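Local coordinates for protein probable hydrolase (Pseudomonas aeruginosa, PDB 3OM8) that probably acts as a hydrolase of the alpha/beta hydrolase fold, possibly a 3-oxoadipate enol-lactonase, at residues Asp13-Ala18 against Ala66-Pro71. Residues are numbered along the deposited sequence; the frame is centred on the assembly and turned at random.
Sequences DGASLA and ASSVPP
S68 grips the backbone of S16 from two points, and S67 takes up the next amide along, so that two serine hydroxyl oxygens accept amides in the place that strand carbonyl oxygens hold in a regular sheet. The amide of S16 gives a nearly linear hydrogen bond to OG of S68 (176° at the hydrogen). In return, the carbonyl of the same residue receives the amide of S68, its O lying 2.8 Å from that N. The S68 hydroxyl sits between its own N and carbonyl carbon (chi1 63°), a torsion that carries it up to the S16 amide. In S67 the hydroxyl is instead turned away from the carbonyl carbon and accepts the amide of A18 at 2.7 Å from N to OG.

Small apolar groups close the two ends. CB of A18 meets CB of A66 at 3.5 Å, and CB of A15 rests 3.8 Å from CG of P70 while also touching OG of S68. Between them, CD2 of L17 approaches the S67 hydroxyl, although the bond from its CA to CB leads away from the loop.

A second shell surrounds these groups. OG of S67 bridges the A18 amide and the carbonyl of D60; independently, the D60 carboxylate holds the amide of A66. OG1 of T11 is hydrogen-bonded to the A15 amide and to OD1 of D13, whose OD2 pairs with R62.

The two segments run nearly antiparallel where they touch, 165° apart. In this alpha/beta hydrolase sheet, strand 16-22 pairs antiparallel with strand 55-59, A18 being backbone-bonded to D60, and the loop leading on to helix 76-90 continues along the same edge beyond that pairing. Strand 7-10 lines the other edge, where F8 touches S16 and A18.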
loop_
_atom_site.group_PDB
_atom_site.type_symbol
_atom_site.label_atom_id
_atom_site.label_comp_id
_atom_site.label_asym_id
_atom_site.label_seq_id
_atom_site.Cartn_x
_atom_site.Cartn_y
_atom_site.Cartn_z
ATOM N N ASP B 13 1.419 -39.963 3.273
ATOM C CA ASP B 13 1.425 -40.504 1.914
ATOM C C ASP B 13 2.822 -40.928 1.461
ATOM O O ASP B 13 3.079 -41.079 0.265
ATOM C CB ASP B 13 0.825 -39.505 0.923
ATOM C CG ASP B 13 1.698 -38.281 0.729
ATOM O OD1 ASP B 13 2.422 -37.910 1.676
ATOM O OD2 ASP B 13 1.659 -37.692 -0.374
ATOM N N GLY B 14 3.725 -41.104 2.419
ATOM C CA GLY B 14 5.014 -41.722 2.151
ATOM C C GLY B 14 6.085 -40.846 1.524
ATOM O O GLY B 14 6.919 -41.336 0.761
ATOM N N ALA B 15 6.065 -39.550 1.825
ATOM C CA ALA B 15 7.185 -38.689 1.459
ATOM C C ALA B 15 7.960 -38.352 2.726
ATOM O O ALA B 15 7.520 -38.675 3.825
ATOM C CB ALA B 15 6.701 -37.444 0.767
ATOM N N SER B 16 9.123 -37.729 2.573
ATOM C CA SER B 16 9.912 -37.288 3.716
ATOM C C SER B 16 10.141 -35.780 3.620
ATOM O O SER B 16 10.665 -35.294 2.617
ATOM C CB SER B 16 11.249 -38.029 3.758
ATOM O OG SER B 16 12.034 -37.638 4.872
ATOM N N LEU B 17 9.729 -35.044 4.653
ATOM C CA LEU B 17 9.906 -33.582 4.699
ATOM C C LEU B 17 11.013 -33.180 5.666
ATOM O O LEU B 17 11.003 -33.570 6.829
ATOM C CB LEU B 17 8.608 -32.886 5.111
ATOM C CG LEU B 17 7.424 -33.050 4.161
ATOM C CD1 LEU B 17 6.223 -32.296 4.695
ATOM C CD2 LEU B 17 7.791 -32.570 2.772
ATOM N N ALA B 18 11.972 -32.409 5.174
ATOM C CA ALA B 18 13.062 -31.937 6.008
ATOM C C ALA B 18 12.633 -30.656 6.709
ATOM O O ALA B 18 12.044 -29.775 6.089
ATOM C CB ALA B 18 14.284 -31.683 5.167
ATOM N N ALA B 66 15.885 -30.382 0.774
ATOM C CA ALA B 66 16.303 -31.550 1.537
ATOM C C ALA B 66 15.149 -32.495 1.772
ATOM O O ALA B 66 15.303 -33.512 2.436
ATOM C CB ALA B 66 16.908 -31.131 2.862
ATOM N N SER B 67 13.984 -32.143 1.246
ATOM C CA SER B 67 12.843 -33.038 1.300
ATOM C C SER B 67 12.865 -33.998 0.097
ATOM O O SER B 67 13.605 -33.777 -0.864
ATOM C CB SER B 67 11.541 -32.240 1.345
ATOM O OG SER B 67 11.370 -31.637 2.620
ATOM N N SER B 68 12.062 -35.057 0.158
ATOM C CA SER B 68 12.000 -36.029 -0.930
ATOM C C SER B 68 11.103 -35.484 -2.035
ATOM O O SER B 68 10.415 -34.495 -1.836
ATOM C CB SER B 68 11.503 -37.389 -0.427
ATOM O OG SER B 68 10.175 -37.321 0.065
ATOM N N VAL B 69 11.111 -36.127 -3.198
ATOM C CA VAL B 69 10.449 -35.579 -4.370
ATOM C C VAL B 69 9.431 -36.546 -4.952
ATOM O O VAL B 69 9.755 -37.329 -5.845
ATOM C CB VAL B 69 11.473 -35.251 -5.482
ATOM C CG1 VAL B 69 10.783 -34.593 -6.666
ATOM C CG2 VAL B 69 12.610 -34.366 -4.944
ATOM N N PRO B 70 8.188 -36.502 -4.456
ATOM C CA PRO B 70 7.140 -37.283 -5.126
ATOM C C PRO B 70 6.942 -36.794 -6.565
ATOM O O PRO B 70 7.337 -35.673 -6.888
ATOM C CB PRO B 70 5.890 -36.986 -4.286
ATOM C CG PRO B 70 6.434 -36.583 -2.928
ATOM C CD PRO B 70 7.709 -35.844 -3.229
ATOM N N PRO B 71 6.362 -37.635 -7.435
ATOM C CA PRO B 71 6.054 -37.158 -8.787
ATOM C C PRO B 71 4.891 -36.183 -8.710
ATOM O O PRO B 71 4.046 -36.359 -7.832
ATOM C CB PRO B 71 5.573 -38.418 -9.507
ATOM C CG PRO B 71 5.805 -39.547 -8.565
ATOM C CD PRO B 71 5.872 -39.003 -7.202
#